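PDB 2I2X: methanol--corrinoid protein co-methyltransferase from Methanosarcina barkeri, which transfers the methyl group of methanol to the cob(I)amide bound by its partner MtaC, a step of methanogenesis from methanol. Local coordinates for residues Leu30-Gly35 with Phe78-Leu83; Asp68-Met73 with Tyr116-Ala121; Gln89-Asn94 with Leu122-Gly127; Gly231-Lys236 with Tyr362-Ala367; Asn402-Gly407 with Leu412-Phe417. All coordinates share one frame; numbering follows the deposited sequence.

Interaction 1: Leu30-Gly35 with Phe78-Leu83; sequences LDLEIG and FPAIIL
A80 meets L32 first: its CB methyl lies 3.8 Å from L32 CD1. The next residue, I81, turns its side chain to the other face of the strand and packs on V69 and M73 of helix 55-76. I82 then returns to the L32 side. L32 CD2 sits 3.5 Å from I82 CG1 and 3.8 Å from I82 CD1, the two side chains crossing at about a right angle. L32 can reach both partners because its CG stands anti to the backbone N (chi1 -164°), which sends the forked end toward strand 80-86, one methyl to A80 and the other to I82. The free end of I82 extends further, and its CD1 approaches I34 CD1 more loosely, at 4.4 Å. L83 packs on M70 of helix 55-76. The meeting is wholly apolar and buried, and I40 of strand 40-43 touches both L32 and I82. The alternation is that of a parallel strand in a TIM barrel, with I81 and L83 under the outer helix and A80 and I82 on the opposite face; there the hairpin of strands 25-28 and 32-33 lies against the strand's start, consistent with a plug at the barrel's N-terminal end.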
# COMPACT_ATOMS: atom_id res chain seq x y z
N LEU A 30 21.27 -7.34 14.90
CA LEU A 30 22.22 -6.26 15.01
C LEU A 30 21.71 -5.23 15.99
O LEU A 30 21.03 -4.27 15.60
CB LEU A 30 22.48 -5.67 13.63
CG LEU A 30 23.07 -6.68 12.63
CD1 LEU A 30 23.00 -6.16 11.20
CD2 LEU A 30 24.52 -7.05 13.00
N ASP A 31 22.00 -5.46 17.27
CA ASP A 31 21.69 -4.49 18.31
C ASP A 31 20.17 -4.25 18.50
O ASP A 31 19.74 -3.23 19.03
CB ASP A 31 22.46 -3.19 18.01
CG ASP A 31 22.49 -2.25 19.17
OD1 ASP A 31 22.67 -2.74 20.31
OD2 ASP A 31 22.33 -1.02 18.95
N LEU A 32 19.36 -5.22 18.07
CA LEU A 32 17.90 -5.13 18.20
C LEU A 32 17.35 -5.77 19.50
O LEU A 32 17.87 -6.79 19.99
CB LEU A 32 17.19 -5.76 17.00
CG LEU A 32 15.71 -5.35 16.87
CD1 LEU A 32 15.57 -3.88 16.46
CD2 LEU A 32 14.90 -6.26 15.93
N GLU A 33 16.29 -5.18 20.04
CA GLU A 33 15.62 -5.79 21.17
C GLU A 33 14.12 -5.72 21.01
O GLU A 33 13.57 -4.70 20.56
CB GLU A 33 16.07 -5.16 22.48
CG GLU A 33 17.55 -5.40 22.83
CD GLU A 33 17.93 -4.75 24.15
OE1 GLU A 33 17.07 -4.04 24.70
OE2 GLU A 33 19.06 -4.96 24.65
N ILE A 34 13.48 -6.83 21.36
CA ILE A 34 12.06 -7.02 21.08
C ILE A 34 11.29 -7.20 22.37
O ILE A 34 11.65 -8.05 23.18
CB ILE A 34 11.85 -8.23 20.14
CG1 ILE A 34 12.81 -8.14 18.97
CG2 ILE A 34 10.39 -8.30 19.68
CD1 ILE A 34 12.91 -9.38 18.15
N GLY A 35 10.25 -6.39 22.54
CA GLY A 35 9.47 -6.34 23.77
C GLY A 35 10.22 -5.57 24.84
O GLY A 35 9.91 -5.68 26.03
N PHE A 78 13.99 6.31 10.52
CA PHE A 78 13.48 5.25 11.40
C PHE A 78 14.62 4.52 12.10
O PHE A 78 15.61 4.17 11.46
CB PHE A 78 12.56 4.31 10.63
CG PHE A 78 11.31 4.99 10.11
CD1 PHE A 78 10.49 5.71 10.99
CD2 PHE A 78 10.97 4.93 8.75
CE1 PHE A 78 9.35 6.33 10.53
CE2 PHE A 78 9.81 5.55 8.28
CZ PHE A 78 9.00 6.24 9.18
N PRO A 79 14.51 4.32 13.42
CA PRO A 79 15.63 3.74 14.19
C PRO A 79 15.77 2.20 14.16
O PRO A 79 16.80 1.69 14.60
CB PRO A 79 15.32 4.20 15.64
CG PRO A 79 13.84 4.09 15.70
CD PRO A 79 13.37 4.62 14.31
N ALA A 80 14.75 1.49 13.70
CA ALA A 80 14.76 0.00 13.74
C ALA A 80 13.86 -0.67 12.71
O ALA A 80 12.86 -0.11 12.24
CB ALA A 80 14.42 -0.51 15.15
N ILE A 81 14.22 -1.89 12.33
CA ILE A 81 13.42 -2.58 11.36
C ILE A 81 13.74 -4.07 11.36
O ILE A 81 14.90 -4.45 11.54
CB ILE A 81 13.59 -1.92 9.97
CG1 ILE A 81 12.43 -2.29 9.02
CG2 ILE A 81 14.98 -2.12 9.41
CD1 ILE A 81 12.70 -3.44 8.22
N ILE A 82 12.73 -4.91 11.15
CA ILE A 82 12.96 -6.35 10.96
C ILE A 82 12.52 -6.71 9.55
O ILE A 82 11.44 -6.28 9.12
CB ILE A 82 12.12 -7.18 11.95
CG1 ILE A 82 12.63 -6.97 13.38
CG2 ILE A 82 12.14 -8.64 11.55
CD1 ILE A 82 11.63 -7.40 14.48
N LEU A 83 13.34 -7.48 8.83
CA LEU A 83 12.91 -8.04 7.54
C LEU A 83 12.48 -9.50 7.73
O LEU A 83 13.20 -10.31 8.36
CB LEU A 83 14.02 -7.93 6.49
CG LEU A 83 14.41 -6.51 5.96
CD1 LEU A 83 15.40 -5.69 6.87
CD2 LEU A 83 14.93 -6.60 4.52

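Interaction 2: Asp68-Met73 with Tyr116-Ala121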
# COMPACT_ATOMS: atom_id res chain seq x y z
N ASP A 68 16.20 -1.86 -0.89
CA ASP A 68 15.12 -0.87 -0.92
C ASP A 68 14.53 -0.48 0.45
O ASP A 68 14.28 0.71 0.73
CB ASP A 68 14.00 -1.36 -1.83
CG ASP A 68 14.36 -1.24 -3.30
OD1 ASP A 68 15.49 -0.77 -3.61
OD2 ASP A 68 13.52 -1.63 -4.14
N VAL A 69 14.34 -1.50 1.27
CA VAL A 69 13.90 -1.35 2.64
C VAL A 69 14.92 -0.58 3.50
O VAL A 69 14.54 0.40 4.17
CB VAL A 69 13.69 -2.76 3.30
CG1 VAL A 69 13.36 -2.61 4.77
CG2 VAL A 69 12.61 -3.54 2.57
N MET A 70 16.18 -1.00 3.50
CA MET A 70 17.15 -0.33 4.38
C MET A 70 17.30 1.16 3.97
O MET A 70 17.34 2.06 4.80
CB MET A 70 18.52 -1.05 4.39
CG MET A 70 18.51 -2.54 4.87
SD MET A 70 17.80 -2.78 6.53
CE MET A 70 18.84 -1.78 7.60
N GLU A 71 17.35 1.40 2.67
CA GLU A 71 17.51 2.72 2.14
C GLU A 71 16.35 3.59 2.64
O GLU A 71 16.57 4.64 3.23
CB GLU A 71 17.61 2.66 0.60
CG GLU A 71 17.89 4.00 -0.10
CD GLU A 71 19.20 4.69 0.32
OE1 GLU A 71 20.13 4.00 0.84
OE2 GLU A 71 19.28 5.93 0.12
N ARG A 72 15.12 3.11 2.50
CA ARG A 72 14.00 3.90 2.94
C ARG A 72 14.04 4.22 4.42
O ARG A 72 13.76 5.35 4.81
CB ARG A 72 12.66 3.23 2.62
CG ARG A 72 11.53 4.23 2.89
CD ARG A 72 11.53 5.36 1.80
NE ARG A 72 10.15 5.44 1.39
CZ ARG A 72 9.69 5.33 0.16
NH1 ARG A 72 10.49 5.27 -0.87
NH2 ARG A 72 8.39 5.36 -0.01
N MET A 73 14.37 3.23 5.25
CA MET A 73 14.35 3.42 6.68
C MET A 73 15.29 4.55 7.07
O MET A 73 14.93 5.37 7.91
CB MET A 73 14.72 2.13 7.42
CG MET A 73 13.69 0.98 7.33
SD MET A 73 11.99 1.48 7.68
CE MET A 73 12.04 1.19 9.38
N TYR A 116 25.13 3.58 9.50
CA TYR A 116 24.17 4.47 10.12
C TYR A 116 23.80 4.12 11.56
O TYR A 116 23.21 4.94 12.24
CB TYR A 116 22.89 4.51 9.28
CG TYR A 116 23.05 4.84 7.80
CD1 TYR A 116 23.10 6.17 7.36
CD2 TYR A 116 23.11 3.83 6.85
CE1 TYR A 116 23.23 6.48 6.00
CE2 TYR A 116 23.23 4.12 5.49
CZ TYR A 116 23.30 5.45 5.07
OH TYR A 116 23.42 5.73 3.73
N GLY A 117 24.12 2.90 12.01
CA GLY A 117 23.67 2.41 13.33
C GLY A 117 22.18 2.11 13.49
O GLY A 117 21.67 2.09 14.61
N ILE A 118 21.46 1.87 12.39
CA ILE A 118 20.10 1.41 12.44
C ILE A 118 20.07 -0.05 12.96
O ILE A 118 20.86 -0.88 12.52
CB ILE A 118 19.42 1.49 11.04
CG1 ILE A 118 17.98 0.99 11.09
CG2 ILE A 118 20.25 0.75 9.96
CD1 ILE A 118 17.20 1.24 9.82
N LYS A 119 19.19 -0.32 13.92
CA LYS A 119 19.03 -1.65 14.49
C LYS A 119 18.14 -2.47 13.57
O LYS A 119 17.11 -2.00 13.09
CB LYS A 119 18.36 -1.54 15.85
CG LYS A 119 19.05 -0.59 16.82
CD LYS A 119 17.99 -0.02 17.75
CE LYS A 119 18.44 0.04 19.16
NZ LYS A 119 19.53 0.99 19.38
N CYS A 120 18.54 -3.70 13.31
CA CYS A 120 17.71 -4.59 12.50
C CYS A 120 17.95 -6.07 12.78
O CYS A 120 18.97 -6.44 13.38
CB CYS A 120 17.97 -4.31 11.04
SG CYS A 120 19.70 -4.30 10.71
N ALA A 121 17.02 -6.92 12.37
CA ALA A 121 17.13 -8.37 12.56
C ALA A 121 16.47 -9.02 11.38
O ALA A 121 15.61 -8.43 10.75
CB ALA A 121 16.48 -8.83 13.90
O HOH W 1 22.80 4.49 1.71
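M70 brings its CE methyl onto the end of I118, 3.7 Å from I118 CG2 and 4.1 Å from I118 CD1. Its side chain bends at both chi2 (-56°) and chi3 (-60°), so the thioether curls round and presents the methyl, not the sulfur, to the loop that leads into strand 119-126. The same CE lies 4.1 Å from C120 SG, two residues further on, and thus joins two side chains that project from the same side of the chain. I118 answers with both branches: CG2 takes M70, while CG1, anti to the backbone N, carries CD1 one helical turn onward, to 3.6 Å from M73 CB. That methyl therefore sits beside M70 and M73 together. Around the contact, I81 of strand 80-86 touches I118, and A334 of helix 325-345 packs on M73. Y16 of a neighbouring, different chain also packs on I118. Helix 55-76 thus covers two adjacent strands of the barrel, 80-86 and 119-126, from the outside. The direct contacts among M70, M73, I118 and C120 bring together methyl, methylene and thiol groups; their adhesion is dispersive and hydrophobic, the flexible thioether of M70 and the CB methylene of M73 fitting the branched isoleucine without a directional bond.

Interaction 3: Gln89-Asn94 with Leu122-Gly127; sequences QQMSNN and LRHTIG
S92 OG accepts the backbone N-H of G127 in a 2.8 Å bond with an N-H...O angle of 155°, which pins the end of strand 119-126 to the short helix 89-93. The hydroxyl stands anti to the carbonyl carbon of its own residue (chi1 -70°) and thereby points across to the strand; I126 CG2 flanks it, 3.9 Å from S92 OG. Nearer the strand's middle, M91 CE comes obliquely to the H124 ring, 4.4 Å from H124 NE2. In the next shell H87 grips the contact twice: its ND1 is hydrogen-bonded to S92 OG, and its ring meets that of H124 with the planes about perpendicular. F146, A149 and F150 of helix 143-155 back I126. The helix itself is fastened by side chains, N93 ND2 donating to Q89 OE1 (2.6 Å, in the carbonyl plane) and N94 ND2 to Q90 O (2.9 Å). Between nearest atoms, G127 is about 7 Å from the side chain of the zinc ligand E164 and about 5 Å from the bound corrinoid. One buried hydroxyl shared between a backbone amide and a histidine therefore fixes the backbone at the end of strand 119-126, near zinc and corrinoid, while M91 CE and the H124 ring add a loose van der Waals contact.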
# COMPACT_ATOMS: atom_id res chain seq x y z
N GLN A 89 8.71 -22.12 -1.88
CA GLN A 89 8.90 -23.55 -1.57
C GLN A 89 10.30 -24.02 -1.92
O GLN A 89 10.91 -24.81 -1.18
CB GLN A 89 7.83 -24.42 -2.25
CG GLN A 89 7.83 -24.35 -3.79
CD GLN A 89 8.93 -25.21 -4.45
OE1 GLN A 89 9.48 -26.16 -3.84
NE2 GLN A 89 9.27 -24.87 -5.70
N GLN A 90 10.83 -23.50 -3.03
CA GLN A 90 12.12 -23.94 -3.52
C GLN A 90 13.27 -23.59 -2.59
O GLN A 90 14.28 -24.28 -2.59
CB GLN A 90 12.40 -23.46 -4.96
CG GLN A 90 12.40 -21.96 -5.16
CD GLN A 90 11.14 -21.45 -5.88
OE1 GLN A 90 9.99 -21.69 -5.46
NE2 GLN A 90 11.37 -20.71 -6.97
N MET A 91 13.08 -22.57 -1.76
CA MET A 91 14.11 -22.16 -0.79
C MET A 91 14.21 -23.12 0.39
O MET A 91 15.22 -23.13 1.12
CB MET A 91 13.83 -20.77 -0.26
CG MET A 91 14.10 -19.68 -1.29
SD MET A 91 13.32 -18.12 -0.89
CE MET A 91 14.18 -17.67 0.63
N SER A 92 13.16 -23.90 0.59
CA SER A 92 13.10 -24.80 1.72
C SER A 92 13.44 -26.22 1.28
O SER A 92 14.14 -26.92 2.00
CB SER A 92 11.71 -24.77 2.35
OG SER A 92 11.48 -23.55 2.99
N ASN A 93 12.95 -26.61 0.10
CA ASN A 93 13.24 -27.90 -0.51
C ASN A 93 14.71 -28.08 -0.88
O ASN A 93 15.21 -29.20 -0.88
CB ASN A 93 12.35 -28.16 -1.72
CG ASN A 93 10.91 -28.49 -1.32
OD1 ASN A 93 10.67 -29.42 -0.54
ND2 ASN A 93 9.95 -27.72 -1.82
N ASN A 94 15.38 -26.97 -1.15
CA ASN A 94 16.84 -26.94 -1.33
C ASN A 94 17.41 -26.05 -0.24
O ASN A 94 17.56 -24.84 -0.45
CB ASN A 94 17.21 -26.39 -2.70
CG ASN A 94 16.42 -27.05 -3.82
OD1 ASN A 94 16.71 -28.18 -4.22
ND2 ASN A 94 15.41 -26.34 -4.33
N LEU A 122 16.90 -10.22 11.05
CA LEU A 122 16.37 -10.91 9.92
C LEU A 122 15.59 -12.18 10.34
O LEU A 122 16.09 -13.03 11.05
CB LEU A 122 17.50 -11.24 8.94
CG LEU A 122 17.11 -12.09 7.73
CD1 LEU A 122 16.11 -11.36 6.85
CD2 LEU A 122 18.33 -12.55 6.95
N ARG A 123 14.36 -12.30 9.90
CA ARG A 123 13.57 -13.45 10.20
C ARG A 123 13.38 -14.23 8.93
O ARG A 123 12.98 -13.65 7.91
CB ARG A 123 12.24 -13.02 10.72
CG ARG A 123 11.26 -14.14 10.92
CD ARG A 123 9.98 -13.48 11.35
NE ARG A 123 9.33 -14.22 12.38
CZ ARG A 123 8.72 -13.68 13.43
NH1 ARG A 123 8.66 -12.38 13.62
NH2 ARG A 123 8.17 -14.51 14.30
N HIS A 124 13.68 -15.52 9.00
CA HIS A 124 13.40 -16.45 7.94
C HIS A 124 12.34 -17.39 8.42
O HIS A 124 12.44 -17.95 9.51
CB HIS A 124 14.65 -17.24 7.56
CG HIS A 124 15.31 -16.75 6.31
ND1 HIS A 124 15.52 -15.41 6.05
CD2 HIS A 124 15.78 -17.42 5.24
CE1 HIS A 124 16.11 -15.28 4.87
NE2 HIS A 124 16.26 -16.49 4.36
N THR A 125 11.31 -17.55 7.60
CA THR A 125 10.20 -18.45 7.84
C THR A 125 10.29 -19.59 6.82
O THR A 125 9.93 -19.42 5.63
CB THR A 125 8.87 -17.69 7.70
OG1 THR A 125 8.84 -16.64 8.65
CG2 THR A 125 7.64 -18.61 7.88
N ILE A 126 10.77 -20.75 7.28
CA ILE A 126 10.93 -21.93 6.46
C ILE A 126 9.54 -22.34 5.99
O ILE A 126 8.55 -22.11 6.68
CB ILE A 126 11.66 -23.03 7.30
CG1 ILE A 126 13.17 -22.76 7.36
CG2 ILE A 126 11.45 -24.48 6.73
CD1 ILE A 126 13.59 -21.35 7.76
N GLY A 127 9.45 -22.88 4.78
CA GLY A 127 8.20 -23.52 4.36
C GLY A 127 7.94 -24.91 4.96
O GLY A 127 8.85 -25.73 5.08

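Interaction 4: Gly231-Lys236 with Tyr362-Ala367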
# COMPACT_ATOMS: atom_id res chain seq x y z
N GLY A 231 -14.56 -14.04 5.61
CA GLY A 231 -14.52 -12.87 4.73
C GLY A 231 -15.12 -11.63 5.35
O GLY A 231 -15.05 -11.44 6.56
N GLY A 232 -15.71 -10.78 4.53
CA GLY A 232 -16.30 -9.53 5.03
C GLY A 232 -17.61 -9.72 5.76
O GLY A 232 -18.20 -10.80 5.74
N LEU A 233 -18.08 -8.68 6.42
CA LEU A 233 -19.38 -8.70 7.09
C LEU A 233 -20.55 -9.22 6.26
O LEU A 233 -21.51 -9.69 6.84
CB LEU A 233 -19.74 -7.29 7.56
CG LEU A 233 -19.32 -6.76 8.93
CD1 LEU A 233 -18.15 -7.53 9.61
CD2 LEU A 233 -19.00 -5.28 8.74
N LEU A 234 -20.50 -9.09 4.93
CA LEU A 234 -21.63 -9.40 4.04
C LEU A 234 -21.46 -10.73 3.32
O LEU A 234 -22.34 -11.14 2.56
CB LEU A 234 -21.82 -8.32 2.98
CG LEU A 234 -22.02 -6.87 3.43
CD1 LEU A 234 -21.80 -5.99 2.23
CD2 LEU A 234 -23.37 -6.62 4.00
N ASN A 235 -20.33 -11.40 3.55
CA ASN A 235 -20.11 -12.72 3.02
C ASN A 235 -21.10 -13.76 3.58
O ASN A 235 -21.74 -13.56 4.63
CB ASN A 235 -18.68 -13.16 3.27
CG ASN A 235 -17.71 -12.64 2.24
OD1 ASN A 235 -17.66 -11.45 1.91
ND2 ASN A 235 -16.91 -13.54 1.71
N LYS A 236 -21.21 -14.87 2.87
CA LYS A 236 -22.09 -15.93 3.28
C LYS A 236 -21.35 -17.28 3.22
O LYS A 236 -21.95 -18.30 2.97
CB LYS A 236 -23.34 -15.92 2.40
CG LYS A 236 -23.04 -15.92 0.89
CD LYS A 236 -24.31 -15.70 0.08
CE LYS A 236 -24.05 -15.92 -1.40
NZ LYS A 236 -25.10 -15.25 -2.23
N TYR A 362 -16.33 -3.70 18.55
CA TYR A 362 -17.73 -3.99 18.16
C TYR A 362 -17.92 -4.30 16.68
O TYR A 362 -19.04 -4.58 16.21
CB TYR A 362 -18.70 -2.89 18.65
CG TYR A 362 -18.73 -2.77 20.17
CD1 TYR A 362 -19.33 -3.77 20.97
CD2 TYR A 362 -18.12 -1.69 20.82
CE1 TYR A 362 -19.33 -3.67 22.37
CE2 TYR A 362 -18.11 -1.59 22.21
CZ TYR A 362 -18.73 -2.57 22.98
OH TYR A 362 -18.71 -2.45 24.36
N ARG A 363 -16.81 -4.27 15.95
CA ARG A 363 -16.86 -4.52 14.54
C ARG A 363 -17.34 -5.93 14.18
O ARG A 363 -18.02 -6.07 13.16
CB ARG A 363 -15.50 -4.26 13.90
CG ARG A 363 -15.54 -3.75 12.43
CD ARG A 363 -14.13 -3.34 11.99
NE ARG A 363 -13.82 -2.07 12.61
CZ ARG A 363 -14.24 -0.88 12.15
NH1 ARG A 363 -15.00 -0.78 11.06
NH2 ARG A 363 -13.94 0.20 12.83
N ASP A 364 -17.00 -6.94 14.99
CA ASP A 364 -17.21 -8.35 14.63
C ASP A 364 -16.90 -9.24 15.84
O ASP A 364 -16.06 -8.87 16.66
CB ASP A 364 -16.26 -8.74 13.51
CG ASP A 364 -16.71 -9.98 12.75
OD1 ASP A 364 -16.17 -11.06 13.05
OD2 ASP A 364 -17.60 -9.89 11.86
N PRO A 365 -17.55 -10.42 15.96
CA PRO A 365 -17.15 -11.27 17.08
C PRO A 365 -15.69 -11.70 17.02
O PRO A 365 -15.09 -11.94 18.07
CB PRO A 365 -18.11 -12.48 16.96
CG PRO A 365 -18.61 -12.45 15.59
CD PRO A 365 -18.67 -11.02 15.19
N GLN A 366 -15.13 -11.78 15.82
CA GLN A 366 -13.70 -12.12 15.68
C GLN A 366 -12.80 -11.08 16.36
O GLN A 366 -11.71 -11.39 16.83
CB GLN A 366 -13.30 -12.26 14.21
CG GLN A 366 -13.99 -13.42 13.53
CD GLN A 366 -13.61 -13.54 12.07
OE1 GLN A 366 -12.58 -14.15 11.73
NE2 GLN A 366 -14.45 -13.01 11.18
N ALA A 367 -13.28 -9.84 16.43
CA ALA A 367 -12.50 -8.78 17.01
C ALA A 367 -12.79 -8.71 18.51
O ALA A 367 -11.85 -8.65 19.34
CB ALA A 367 -12.81 -7.49 16.32
O HOH W 2 -13.92 -12.99 8.54
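The carboxylate of D364 is the flat group at the centre, touched at OD2 by L233 and gripped at OD1 by Q366. L233 CD1 stands 3.3 Å from D364 OD2, tilted out of the carboxylate plane, and 3.8 Å from R363 O; the two side chains lie alongside, pointing opposite ways. At D364 OD1 two donors arrive from opposite faces. Q366 N, 3.0 Å from D364 OD1, comes on the anti side, the capping bond from D364 as the N-cap of helix 365-368. Q366 NE2, 3.2 Å from D364 OD1, comes from above the plane, on the face that L233 CD1 also approaches. Held from both faces, the carboxylate is restrained in its rotation. The amide of Q366 does further work: its NE2 also donates to a water at 2.7 Å, and that water donates to G231 O at 2.8 Å, a bridge to the other segment. G232 to N235 form a type I turn, closed by N235 N to G232 O at 3.1 Å, and this turn presents L233. D364 OD2 has stronger partners than the leucine methyl, a hydrogen bond from H240 and a salt bridge from R15 of a different chain of the assembly, which probably keep the acid ionised. R363 is paired with D360. The contact thus joins the loop between helices 220-230 and 240-259 to the start of helix 365-368, beside H240 at the head of helix 240-259, where the loop also bonds to Q75 of the second copy of the protein.

Interaction 5: Asn402-Gly407 with Leu412-Phe417; sequences NIIEEG and LELSRF
G407 O takes the backbone N-H of L412 in a 3.3 Å bond that closes the turn of a helical hairpin, helix 389-409 running antiparallel to helix 416-430. The bond is bent, with an N-H...O angle of 139°, and the donor lies above the carbonyl plane, away from a lone pair. L412 CB rests close to the same oxygen, 3.4 Å from G407 O, so the side chain folds against the helix end. Its CG is anti to the backbone N (chi1 -177°), which carries CD2 back one turn to I404, where L412 CD2 and I404 CG2 are 4.0 Å apart and their side chains run slantwise to each other. Next along the chain, L414 crosses I404 at about a right angle. L422 of helix 416-430 and P365 also pack on I404, and Y368 on L412, which covers I404 and L412. S415 begins the second helix as its N-cap; with E418 OE1 bonded to S415 N, this is consistent with a capping box. E21 of a different chain binds the backbone N of R416 and of F417 through its two carboxylate oxygens. The single I404 CG2 methyl meets both leucines, with L414 CD1 at 3.9 Å.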
# COMPACT_ATOMS: atom_id res chain seq x y z
N ASN A 402 -18.90 -18.05 25.68
CA ASN A 402 -19.36 -17.23 26.80
C ASN A 402 -19.10 -15.76 26.57
O ASN A 402 -19.98 -14.92 26.78
CB ASN A 402 -18.72 -17.67 28.12
CG ASN A 402 -19.16 -19.07 28.55
OD1 ASN A 402 -20.25 -19.55 28.17
ND2 ASN A 402 -18.32 -19.73 29.34
N ILE A 403 -17.88 -15.46 26.12
CA ILE A 403 -17.46 -14.10 25.87
C ILE A 403 -18.32 -13.42 24.82
O ILE A 403 -18.83 -12.33 25.08
CB ILE A 403 -15.96 -14.01 25.54
CG1 ILE A 403 -15.16 -14.27 26.82
CG2 ILE A 403 -15.63 -12.61 24.95
CD1 ILE A 403 -13.76 -14.67 26.60
N ILE A 404 -18.51 -14.07 23.66
CA ILE A 404 -19.33 -13.50 22.58
C ILE A 404 -20.78 -13.31 23.06
O ILE A 404 -21.41 -12.31 22.75
CB ILE A 404 -19.31 -14.38 21.28
CG1 ILE A 404 -17.90 -14.60 20.73
CG2 ILE A 404 -20.26 -13.81 20.20
CD1 ILE A 404 -17.06 -13.33 20.58
N GLU A 405 -21.29 -14.26 23.83
CA GLU A 405 -22.64 -14.17 24.38
C GLU A 405 -22.81 -12.97 25.28
O GLU A 405 -23.84 -12.28 25.19
CB GLU A 405 -23.03 -15.46 25.15
CG GLU A 405 -23.72 -16.48 24.31
CD GLU A 405 -23.78 -17.91 24.91
OE1 GLU A 405 -24.02 -18.84 24.12
OE2 GLU A 405 -23.62 -18.12 26.13
N GLU A 406 -21.83 -12.73 26.15
CA GLU A 406 -21.92 -11.57 27.04
C GLU A 406 -21.87 -10.32 26.19
O GLU A 406 -22.65 -9.38 26.39
CB GLU A 406 -20.82 -11.57 28.10
CG GLU A 406 -20.97 -12.67 29.14
CD GLU A 406 -19.71 -12.88 29.98
OE1 GLU A 406 -18.92 -11.90 30.16
OE2 GLU A 406 -19.52 -14.03 30.45
N GLY A 407 -20.98 -10.33 25.20
CA GLY A 407 -20.88 -9.25 24.22
C GLY A 407 -22.23 -9.03 23.59
O GLY A 407 -22.73 -7.92 23.59
N LEU A 412 -22.46 -5.57 21.34
CA LEU A 412 -22.09 -6.36 20.16
C LEU A 412 -23.37 -6.78 19.43
O LEU A 412 -24.21 -7.47 19.99
CB LEU A 412 -21.27 -7.61 20.55
CG LEU A 412 -20.74 -8.51 19.42
CD1 LEU A 412 -19.81 -7.75 18.44
CD2 LEU A 412 -20.06 -9.78 19.93
N GLU A 413 -23.49 -6.34 18.18
CA GLU A 413 -24.70 -6.50 17.41
C GLU A 413 -24.51 -7.67 16.42
O GLU A 413 -23.90 -7.51 15.35
CB GLU A 413 -24.97 -5.18 16.69
CG GLU A 413 -26.34 -4.99 16.09
CD GLU A 413 -26.40 -3.81 15.13
OE1 GLU A 413 -25.36 -3.38 14.56
OE2 GLU A 413 -27.51 -3.27 14.92
N LEU A 414 -25.02 -8.85 16.79
CA LEU A 414 -24.90 -10.03 15.95
C LEU A 414 -26.16 -10.19 15.14
O LEU A 414 -27.24 -9.88 15.64
CB LEU A 414 -24.72 -11.28 16.81
CG LEU A 414 -23.55 -11.39 17.78
CD1 LEU A 414 -23.50 -12.82 18.28
CD2 LEU A 414 -22.22 -10.99 17.07
N SER A 415 -26.04 -10.70 13.92
CA SER A 415 -27.21 -11.10 13.17
C SER A 415 -27.85 -12.38 13.78
O SER A 415 -27.19 -13.10 14.56
CB SER A 415 -26.87 -11.36 11.71
OG SER A 415 -26.08 -12.54 11.60
N ARG A 416 -29.11 -12.65 13.43
CA ARG A 416 -29.80 -13.85 13.91
C ARG A 416 -29.03 -15.09 13.50
O ARG A 416 -28.87 -16.01 14.31
CB ARG A 416 -31.24 -13.92 13.39
CG ARG A 416 -32.16 -13.02 14.20
CD ARG A 416 -33.56 -12.96 13.65
NE ARG A 416 -33.62 -12.44 12.29
CZ ARG A 416 -33.70 -11.15 11.97
NH1 ARG A 416 -33.72 -10.23 12.92
NH2 ARG A 416 -33.77 -10.78 10.70
N PHE A 417 -28.49 -15.06 12.28
CA PHE A 417 -27.75 -16.18 11.73
C PHE A 417 -26.48 -16.45 12.52
O PHE A 417 -26.16 -17.60 12.81
CB PHE A 417 -27.44 -15.97 10.25
CG PHE A 417 -26.99 -17.23 9.55
CD1 PHE A 417 -25.65 -17.58 9.51
CD2 PHE A 417 -27.93 -18.09 8.97
CE1 PHE A 417 -25.24 -18.76 8.88
CE2 PHE A 417 -27.54 -19.26 8.36
CZ PHE A 417 -26.19 -19.60 8.31

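In the fold
From the N terminus, interaction 1 closes the first loop, bringing the hairpin strand 32-33 to strand 80-86 of the barrel. Interaction 2 opens inside that loop, on helix 55-76, and ends beyond it on strand 119-126, so the two cross; they also touch, through M73 O to F78 N and C120 O to L30 N. Interaction 3 crosses interaction 2 in turn, its segment 122-127 continuing the strand where 116-121 stops, and follows interaction 1 in series. Interaction 1 sets the hairpin on the barrel; interactions 2 and 3 tie helices 55-76 and 89-93 to strand 119-126. Far along the chain, interaction 4 closes a long loop of 125 residues, and interaction 5 follows as a short one. Their centres lie 12 Å apart, Y362 and D364 packing against L412.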